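Local coordinates for major royal jelly protein 1 (Apis mellifera, PDB 5YYL) that is the most abundant protein of royal jelly, binds the sterol 24-methylenecholesterol and probably nourishes developing honeybee larvae, at residues Pro32-Trp37 / Asp74-Thr79; Val316-Leu321 / Ala405-Leu410; Pro152-Phe157 / Thr201-Ala206. All blocks are in the same frame, centred on the assembly; numbering follows the deposited sequence.

Contact 1 (Pro32-Trp37 / Asp74-Thr79); sequences PILHEW and DKIFVT
Ile76 and Val78 turn their aliphatic ends towards Leu34, His35 and Trp37 across the join between two blades of a six-bladed beta-propeller. The strand 35-37 belongs to the blade that unites the chain's two ends, pairing antiparallel with strand 400-406, while 75-81 is the second of the four strands of the following blade. Strand 35-37 and strand 75-79 run in roughly the same direction. His35 comes level with Ile76, their CA atoms 9.9 Å apart, so only side chains meet; further on, Trp37 reaches Val78. A classic beta bulge places Leu34 and His35 together opposite Ile402, and both can therefore reach Ile76. Leu34 does so with a branch methyl, its CD2 lying 4.3 Å from Ile76 CD1. The imidazole comes in obliquely with its far end, NE2 sitting 4.3 Å from Ile76 CG1. Isoleucine suits this place because its long CG1 branch serves a leucine and a ring at once. Ile93, from the neighbouring strand 90-94, touches His35, Trp37 and Ile76. Trp37 has CG beside its own backbone N (chi1 -72°), and this sends the benzo end of the indole across to Val78, CH2 standing 4.3 Å from Val78 CG2. The ring meets that methyl at a slant, and a short valine suffices because the indole covers most of the distance. The indole also stacks on Phe40, and its NE1 is hydrogen-bonded to the backbone O of Pro102.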
loop_
_atom_site.group_PDB
_atom_site.type_symbol
_atom_site.label_atom_id
_atom_site.label_comp_id
_atom_site.label_asym_id
_atom_site.label_seq_id
_atom_site.Cartn_x
_atom_site.Cartn_y
_atom_site.Cartn_z
ATOM N N PRO A 32 18.735 -14.126 22.375
ATOM C CA PRO A 32 18.724 -14.653 21.018
ATOM C C PRO A 32 19.997 -14.377 20.199
ATOM O O PRO A 32 20.501 -13.252 20.120
ATOM C CB PRO A 32 17.534 -13.940 20.358
ATOM C CG PRO A 32 17.202 -12.819 21.238
ATOM C CD PRO A 32 17.570 -13.261 22.621
ATOM N N ILE A 33 20.480 -15.441 19.584
ATOM C CA ILE A 33 21.635 -15.403 18.716
ATOM C C ILE A 33 21.274 -14.776 17.386
ATOM O O ILE A 33 20.265 -15.105 16.795
ATOM C CB ILE A 33 22.214 -16.813 18.541
ATOM C CG1 ILE A 33 23.035 -17.171 19.792
ATOM C CG2 ILE A 33 23.067 -16.881 17.300
ATOM C CD1 ILE A 33 22.955 -18.627 20.221
ATOM N N LEU A 34 22.134 -13.861 16.956
ATOM C CA LEU A 34 22.068 -13.197 15.665
ATOM C C LEU A 34 23.031 -13.882 14.685
ATOM O O LEU A 34 22.700 -14.048 13.518
ATOM C CB LEU A 34 22.446 -11.736 15.855
ATOM C CG LEU A 34 22.220 -10.765 14.716
ATOM C CD1 LEU A 34 20.753 -10.617 14.402
ATOM C CD2 LEU A 34 22.814 -9.408 15.018
ATOM N N HIS A 35 24.228 -14.248 15.157
ATOM C CA HIS A 35 25.219 -14.985 14.360
ATOM C C HIS A 35 26.045 -15.870 15.265
ATOM O O HIS A 35 26.391 -15.483 16.378
ATOM C CB HIS A 35 26.164 -14.044 13.618
ATOM C CG HIS A 35 25.479 -13.168 12.620
ATOM N ND1 HIS A 35 24.897 -13.659 11.473
ATOM C CD2 HIS A 35 25.261 -11.833 12.611
ATOM C CE1 HIS A 35 24.362 -12.659 10.793
ATOM N NE2 HIS A 35 24.569 -11.540 11.462
ATOM N N GLU A 36 26.359 -17.062 14.765
ATOM C CA GLU A 36 27.170 -18.034 15.475
ATOM C C GLU A 36 28.324 -18.446 14.600
ATOM O O GLU A 36 28.245 -18.374 13.375
ATOM C CB GLU A 36 26.351 -19.272 15.781
ATOM C CG GLU A 36 25.791 -19.307 17.180
ATOM C CD GLU A 36 24.869 -20.497 17.415
ATOM O OE1 GLU A 36 24.481 -21.175 16.440
ATOM O OE2 GLU A 36 24.505 -20.736 18.589
ATOM N N TRP A 37 29.395 -18.885 15.248
ATOM C CA TRP A 37 30.520 -19.464 14.555
ATOM C C TRP A 37 31.097 -20.609 15.351
ATOM O O TRP A 37 31.156 -20.565 16.584
ATOM C CB TRP A 37 31.609 -18.447 14.360
ATOM C CG TRP A 37 31.352 -17.404 13.360
ATOM C CD1 TRP A 37 31.688 -17.427 12.042
ATOM C CD2 TRP A 37 30.785 -16.119 13.606
ATOM N NE1 TRP A 37 31.347 -16.240 11.439
ATOM C CE2 TRP A 37 30.791 -15.416 12.379
ATOM C CE3 TRP A 37 30.270 -15.489 14.746
ATOM C CZ2 TRP A 37 30.300 -14.115 12.260
ATOM C CZ3 TRP A 37 29.787 -14.195 14.624
ATOM C CH2 TRP A 37 29.806 -13.523 13.391
ATOM N N ASP A 74 23.245 -2.205 7.093
ATOM C CA ASP A 74 23.287 -3.658 6.817
ATOM C C ASP A 74 24.592 -4.347 7.231
ATOM O O ASP A 74 24.672 -5.578 7.197
ATOM C CB ASP A 74 22.990 -3.956 5.333
ATOM C CG ASP A 74 23.826 -3.121 4.365
ATOM O OD1 ASP A 74 24.450 -2.111 4.783
ATOM O OD2 ASP A 74 23.863 -3.497 3.180
ATOM N N LYS A 75 25.585 -3.554 7.644
ATOM C CA LYS A 75 26.902 -4.060 8.008
ATOM C C LYS A 75 26.951 -4.434 9.488
ATOM O O LYS A 75 26.457 -3.697 10.329
ATOM C CB LYS A 75 27.966 -3.002 7.689
ATOM C CG LYS A 75 27.971 -2.560 6.234
ATOM C CD LYS A 75 28.835 -1.318 6.003
ATOM C CE LYS A 75 28.534 -0.642 4.662
ATOM N NZ LYS A 75 28.596 -1.582 3.496
ATOM N N ILE A 76 27.511 -5.605 9.777
ATOM C CA ILE A 76 27.894 -6.013 11.119
ATOM C C ILE A 76 29.412 -6.137 11.077
ATOM O O ILE A 76 29.925 -7.006 10.385
ATOM C CB ILE A 76 27.302 -7.399 11.494
ATOM C CG1 ILE A 76 25.772 -7.374 11.562
ATOM C CG2 ILE A 76 27.882 -7.909 12.808
ATOM C CD1 ILE A 76 25.181 -6.621 12.735
ATOM N N PHE A 77 30.129 -5.282 11.807
ATOM C CA PHE A 77 31.597 -5.343 11.852
ATOM C C PHE A 77 32.061 -6.414 12.820
ATOM O O PHE A 77 31.415 -6.658 13.817
ATOM C CB PHE A 77 32.196 -3.983 12.182
ATOM C CG PHE A 77 31.942 -2.964 11.114
ATOM C CD1 PHE A 77 32.746 -2.907 9.966
ATOM C CD2 PHE A 77 30.871 -2.085 11.210
ATOM C CE1 PHE A 77 32.496 -1.982 8.962
ATOM C CE2 PHE A 77 30.627 -1.138 10.213
ATOM C CZ PHE A 77 31.445 -1.088 9.090
ATOM N N VAL A 78 33.145 -7.094 12.487
ATOM C CA VAL A 78 33.763 -8.082 13.372
ATOM C C VAL A 78 35.260 -7.896 13.256
ATOM O O VAL A 78 35.794 -8.015 12.158
ATOM C CB VAL A 78 33.402 -9.523 12.970
ATOM C CG1 VAL A 78 34.104 -10.524 13.881
ATOM C CG2 VAL A 78 31.886 -9.729 13.014
ATOM N N THR A 79 35.932 -7.569 14.361
ATOM C CA THR A 79 37.379 -7.339 14.336
ATOM C C THR A 79 38.103 -8.540 14.894
ATOM O O THR A 79 37.655 -9.144 15.861
ATOM C CB THR A 79 37.841 -6.090 15.094
ATOM O OG1 THR A 79 37.776 -6.320 16.505
ATOM C CG2 THR A 79 37.038 -4.895 14.712
#

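Contact 2 (Val316-Leu321 / Ala405-Leu410); sequences VLFFGL and ANVNEL
Phe318 reaches across the join between two neighbouring blades of the beta-propeller to Val407 and Leu410, where strand 316-321 faces the short helix 407-411 that follows strand 400-406. Its CB leaves the strand towards the helix, and CG lies beside the backbone N (chi1 -71°), carrying the ring across the gap. CD1 and CD2 stop short of the helix; the outer half of the ring makes the contact. On one flank CE1 lies 4.0 Å from CD2 of Leu410, a methyl that approaches at a slant. On the other, CE2 is 4.1 Å from Val407 CG1, which sits at the ring edge near its plane. The tip, CZ, shares the same methyl at 4.2 Å. The phenyl thus ends between two residues three apart, almost one helical turn, both of which point inward from the buried face of the helix. A long flat side chain is well suited to bridge this distance, and branched aliphatic residues offer methyls to both its flanks. Phe318 also packs on Val310, Leu327 and Cys329 of its own blade and on Ile378 of the next; Cys329 forms a disulfide with Cys416. The helix itself starts at Asn406, its N-cap, whose ND2 is held by the backbone O of Ile430. The OD1 of Asn406 uses an in-plane lone pair to take the N-H of Glu409, its N 2.9 Å away and the bond nearly straight at 165°.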
loop_
_atom_site.group_PDB
_atom_site.type_symbol
_atom_site.label_atom_id
_atom_site.label_comp_id
_atom_site.label_asym_id
_atom_site.label_seq_id
_atom_site.Cartn_x
_atom_site.Cartn_y
_atom_site.Cartn_z
ATOM N N VAL A 316 21.195 3.259 31.487
ATOM C CA VAL A 316 21.412 1.929 32.065
ATOM C C VAL A 316 22.793 1.407 31.654
ATOM O O VAL A 316 23.084 1.300 30.452
ATOM C CB VAL A 316 20.362 0.931 31.567
ATOM C CG1 VAL A 316 20.514 -0.406 32.282
ATOM C CG2 VAL A 316 18.956 1.502 31.767
ATOM N N LEU A 317 23.638 1.095 32.642
ATOM C CA LEU A 317 24.978 0.517 32.411
ATOM C C LEU A 317 24.873 -1.001 32.434
ATOM O O LEU A 317 24.410 -1.567 33.419
ATOM C CB LEU A 317 25.968 0.932 33.500
ATOM C CG LEU A 317 27.354 0.241 33.525
ATOM C CD1 LEU A 317 28.334 0.883 32.550
ATOM C CD2 LEU A 317 27.959 0.220 34.932
ATOM N N PHE A 318 25.337 -1.642 31.364
ATOM C CA PHE A 318 25.438 -3.088 31.291
ATOM C C PHE A 318 26.896 -3.481 31.368
ATOM O O PHE A 318 27.772 -2.737 30.914
ATOM C CB PHE A 318 24.835 -3.608 30.001
ATOM C CG PHE A 318 23.350 -3.501 29.955
ATOM C CD1 PHE A 318 22.559 -4.560 30.372
ATOM C CD2 PHE A 318 22.741 -2.339 29.498
ATOM C CE1 PHE A 318 21.181 -4.464 30.346
ATOM C CE2 PHE A 318 21.364 -2.234 29.467
ATOM C CZ PHE A 318 20.582 -3.298 29.896
ATOM N N PHE A 319 27.140 -4.658 31.944
ATOM C CA PHE A 319 28.488 -5.173 32.102
ATOM C C PHE A 319 28.525 -6.679 32.281
ATOM O O PHE A 319 27.666 -7.261 32.931
ATOM C CB PHE A 319 29.175 -4.489 33.281
ATOM C CG PHE A 319 28.404 -4.557 34.562
ATOM C CD1 PHE A 319 28.538 -5.646 35.405
ATOM C CD2 PHE A 319 27.556 -3.512 34.940
ATOM C CE1 PHE A 319 27.827 -5.712 36.590
ATOM C CE2 PHE A 319 26.846 -3.568 36.129
ATOM C CZ PHE A 319 26.984 -4.671 36.954
ATOM N N GLY A 320 29.548 -7.304 31.712
ATOM C CA GLY A 320 29.723 -8.729 31.800
ATOM C C GLY A 320 30.389 -9.113 33.109
ATOM O O GLY A 320 31.348 -8.482 33.534
ATOM N N LEU A 321 29.883 -10.180 33.721
ATOM C CA LEU A 321 30.386 -10.671 34.978
ATOM C C LEU A 321 31.149 -11.958 34.685
ATOM O O LEU A 321 30.555 -12.987 34.443
ATOM C CB LEU A 321 29.216 -10.888 35.931
ATOM C CG LEU A 321 28.577 -9.576 36.423
ATOM C CD1 LEU A 321 27.108 -9.718 36.765
ATOM C CD2 LEU A 321 29.317 -9.006 37.619
ATOM N N ALA A 405 19.259 -8.314 22.100
ATOM C CA ALA A 405 18.028 -8.222 22.884
ATOM C C ALA A 405 17.576 -6.785 22.972
ATOM O O ALA A 405 18.378 -5.852 22.821
ATOM C CB ALA A 405 18.238 -8.767 24.274
ATOM N N ASN A 406 16.283 -6.610 23.221
ATOM C CA ASN A 406 15.725 -5.288 23.478
ATOM C C ASN A 406 16.109 -4.886 24.884
ATOM O O ASN A 406 15.969 -5.682 25.809
ATOM C CB ASN A 406 14.208 -5.297 23.358
ATOM C CG ASN A 406 13.610 -3.938 23.591
ATOM O OD1 ASN A 406 13.048 -3.667 24.635
ATOM N ND2 ASN A 406 13.762 -3.060 22.621
ATOM N N VAL A 407 16.581 -3.653 25.037
ATOM C CA VAL A 407 17.089 -3.180 26.315
ATOM C C VAL A 407 15.967 -3.161 27.347
ATOM O O VAL A 407 16.130 -3.730 28.436
ATOM C CB VAL A 407 17.740 -1.788 26.196
ATOM C CG1 VAL A 407 17.918 -1.127 27.560
ATOM C CG2 VAL A 407 19.079 -1.905 25.507
ATOM N N ASN A 408 14.846 -2.531 26.987
ATOM C CA ASN A 408 13.733 -2.338 27.904
ATOM C C ASN A 408 13.153 -3.683 28.349
ATOM O O ASN A 408 12.904 -3.866 29.534
ATOM C CB ASN A 408 12.655 -1.445 27.271
ATOM C CG ASN A 408 11.504 -1.147 28.212
ATOM O OD1 ASN A 408 10.609 -1.975 28.383
ATOM N N GLU A 409 12.970 -4.618 27.419
ATOM C CA GLU A 409 12.514 -5.984 27.746
ATOM C C GLU A 409 13.451 -6.733 28.729
ATOM O O GLU A 409 13.013 -7.585 29.499
ATOM C CB GLU A 409 12.322 -6.815 26.463
ATOM C CG GLU A 409 11.286 -7.935 26.564
ATOM C CD GLU A 409 10.886 -8.581 25.218
ATOM O OE1 GLU A 409 10.604 -9.811 25.210
ATOM O OE2 GLU A 409 10.821 -7.888 24.169
ATOM N N LEU A 410 14.738 -6.411 28.704
ATOM C CA LEU A 410 15.743 -7.109 29.512
ATOM C C LEU A 410 15.660 -6.659 30.975
ATOM O O LEU A 410 15.786 -7.469 31.883
ATOM C CB LEU A 410 17.135 -6.834 28.904
ATOM C CG LEU A 410 18.373 -7.714 29.080
ATOM C CD1 LEU A 410 18.081 -9.192 28.945
ATOM C CD2 LEU A 410 19.432 -7.301 28.074
#

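Contact 3 (Pro152-Phe157 / Thr201-Ala206); sequences PKLLTF and TMVYIA
No flat group forms the bridge between Leu154 and its partners Val203 and Ile205: the rings of Phe157 and Tyr204 take no part, and the junction itself is made of methyls. Phe157 meets Phe112 edge-to-face, and Tyr204 has its hydroxyl hydrogen-bonded to OE1 of Gln191. Trp136, of the neighbouring strand 134-139, is touched by both Thr156 and Thr201, one from each segment. The contact belongs to the interface of two successive four-stranded blades of the beta-propeller, strand 153-158 being the third strand of one blade and strand 201-207 the second strand of the next. Leu154 and Val203 reach for each other tip to tip. With CG swung opposite the backbone N (chi1 -163°), the leucine extends its branched end towards the facing strand. One branch, CD2, settles on the fork of the valine, 3.9 Å from Val203 CG1 and 4.0 Å from Val203 CG2. The other, CD1, turns to the next inward-facing residue of the same strand and lies 4.2 Å from Ile205 CD1. A leucine is apt here because its two methyls spread to serve two partners: Val203 meets one methyl with its fork, and Ile205 meets the other with the end of its longer branch. Leu188 packs against Val203 and Leu138 against Ile205, extending the apolar layer into both blades. All three touching residues are buried, and their contact is wholly aliphatic. Cohesion between the blades at this point therefore rests on the hydrophobic effect and dispersion, and does not depend on directional bonds.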
loop_
_atom_site.group_PDB
_atom_site.type_symbol
_atom_site.label_atom_id
_atom_site.label_comp_id
_atom_site.label_asym_id
_atom_site.label_seq_id
_atom_site.Cartn_x
_atom_site.Cartn_y
_atom_site.Cartn_z
ATOM N N PRO A 152 50.817 1.962 17.114
ATOM C CA PRO A 152 49.348 2.083 17.123
ATOM C C PRO A 152 48.822 3.324 16.397
ATOM O O PRO A 152 49.536 4.334 16.299
ATOM C CB PRO A 152 48.991 2.193 18.618
ATOM C CG PRO A 152 50.268 2.207 19.364
ATOM C CD PRO A 152 51.342 1.693 18.467
ATOM N N LYS A 153 47.581 3.237 15.919
ATOM C CA LYS A 153 46.921 4.364 15.257
ATOM C C LYS A 153 45.390 4.340 15.359
ATOM O O LYS A 153 44.779 3.312 15.636
ATOM C CB LYS A 153 47.349 4.458 13.787
ATOM C CG LYS A 153 47.287 3.172 12.986
ATOM C CD LYS A 153 47.640 3.476 11.544
ATOM C CE LYS A 153 47.418 2.292 10.632
ATOM N NZ LYS A 153 48.514 1.293 10.746
ATOM N N LEU A 154 44.802 5.510 15.148
ATOM C CA LEU A 154 43.373 5.735 15.223
ATOM C C LEU A 154 42.871 6.147 13.832
ATOM O O LEU A 154 43.133 7.260 13.380
ATOM C CB LEU A 154 43.093 6.837 16.253
ATOM C CG LEU A 154 41.691 7.034 16.837
ATOM C CD1 LEU A 154 41.254 5.800 17.623
ATOM C CD2 LEU A 154 41.676 8.277 17.727
ATOM N N LEU A 155 42.159 5.245 13.158
ATOM C CA LEU A 155 41.567 5.525 11.848
ATOM C C LEU A 155 40.111 5.970 11.965
ATOM O O LEU A 155 39.454 5.692 12.947
ATOM C CB LEU A 155 41.641 4.308 10.945
ATOM C CG LEU A 155 43.044 3.730 10.782
ATOM C CD1 LEU A 155 43.281 2.546 11.721
ATOM C CD2 LEU A 155 43.242 3.308 9.331
ATOM N N THR A 156 39.633 6.650 10.926
ATOM C CA THR A 156 38.309 7.250 10.879
ATOM C C THR A 156 37.765 7.181 9.457
ATOM O O THR A 156 38.100 8.020 8.636
ATOM C CB THR A 156 38.379 8.712 11.339
ATOM O OG1 THR A 156 38.697 8.750 12.733
ATOM C CG2 THR A 156 37.046 9.445 11.130
ATOM N N PHE A 157 36.934 6.180 9.174
ATOM C CA PHE A 157 36.306 6.003 7.859
ATOM C C PHE A 157 34.943 6.683 7.782
ATOM O O PHE A 157 34.241 6.760 8.776
ATOM C CB PHE A 157 36.120 4.526 7.559
ATOM C CG PHE A 157 37.393 3.745 7.572
ATOM C CD1 PHE A 157 38.133 3.589 6.408
ATOM C CD2 PHE A 157 37.853 3.151 8.736
ATOM C CE1 PHE A 157 39.307 2.860 6.409
ATOM C CE2 PHE A 157 39.030 2.422 8.749
ATOM C CZ PHE A 157 39.752 2.270 7.579
ATOM N N THR A 201 35.342 16.281 18.399
ATOM C CA THR A 201 35.093 15.047 19.155
ATOM C C THR A 201 36.295 14.678 20.042
ATOM O O THR A 201 37.424 15.097 19.793
ATOM C CB THR A 201 34.727 13.851 18.232
ATOM O OG1 THR A 201 35.899 13.223 17.717
ATOM C CG2 THR A 201 33.868 14.293 17.057
ATOM N N MET A 202 36.023 13.881 21.070
ATOM C CA MET A 202 37.022 13.424 22.025
ATOM C C MET A 202 37.011 11.906 22.035
ATOM O O MET A 202 35.967 11.311 22.219
ATOM C CB MET A 202 36.679 13.935 23.430
ATOM C CG MET A 202 36.466 15.435 23.547
ATOM S SD MET A 202 37.919 16.331 24.120
ATOM C CE MET A 202 37.807 15.988 25.863
ATOM N N VAL A 203 38.169 11.284 21.820
ATOM C CA VAL A 203 38.318 9.823 21.936
ATOM C C VAL A 203 38.978 9.481 23.274
ATOM O O VAL A 203 39.680 10.303 23.834
ATOM C CB VAL A 203 39.097 9.255 20.738
ATOM C CG1 VAL A 203 39.394 7.780 20.892
ATOM C CG2 VAL A 203 38.288 9.468 19.474
ATOM N N TYR A 204 38.698 8.293 23.797
ATOM C CA TYR A 204 39.312 7.796 25.028
ATOM C C TYR A 204 39.820 6.384 24.806
ATOM O O TYR A 204 39.058 5.533 24.357
ATOM C CB TYR A 204 38.291 7.799 26.158
ATOM C CG TYR A 204 37.654 9.142 26.378
ATOM C CD1 TYR A 204 38.251 10.093 27.200
ATOM C CD2 TYR A 204 36.452 9.473 25.759
ATOM C CE1 TYR A 204 37.662 11.331 27.407
ATOM C CE2 TYR A 204 35.858 10.719 25.953
ATOM C CZ TYR A 204 36.472 11.638 26.775
ATOM O OH TYR A 204 35.910 12.861 26.966
ATOM N N ILE A 205 41.095 6.136 25.111
ATOM C CA ILE A 205 41.725 4.851 24.812
ATOM C C ILE A 205 42.386 4.270 26.061
ATOM O O ILE A 205 43.364 4.815 26.556
ATOM C CB ILE A 205 42.754 4.992 23.671
ATOM C CG1 ILE A 205 42.091 5.614 22.437
ATOM C CG2 ILE A 205 43.347 3.646 23.300
ATOM C CD1 ILE A 205 43.065 6.158 21.408
ATOM N N ALA A 206 41.849 3.159 26.563
ATOM C CA ALA A 206 42.420 2.502 27.744
ATOM C C ALA A 206 43.583 1.648 27.322
ATOM O O ALA A 206 43.544 1.070 26.242
ATOM C CB ALA A 206 41.387 1.638 28.424
#

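How the contacts relate
Followed from the N terminus, the chain closes contact 1 first, after 36 intervening residues, then contact 3 after 43 and finally contact 2 after 83. The three loops follow in series; none nests in or crosses another. Contacts 1 and 2 both involve the blade in which strand 33-37 pairs with strand 400-406, a closure of the ring by the two ends of the chain. Contact 1 ties that blade to the one after it, contact 2 to the one before it. Contact 3 joins the blades of 124-169 and 185-226, on the opposite side of the chain's centre from contact 2, with about 26 Å between the contact centres.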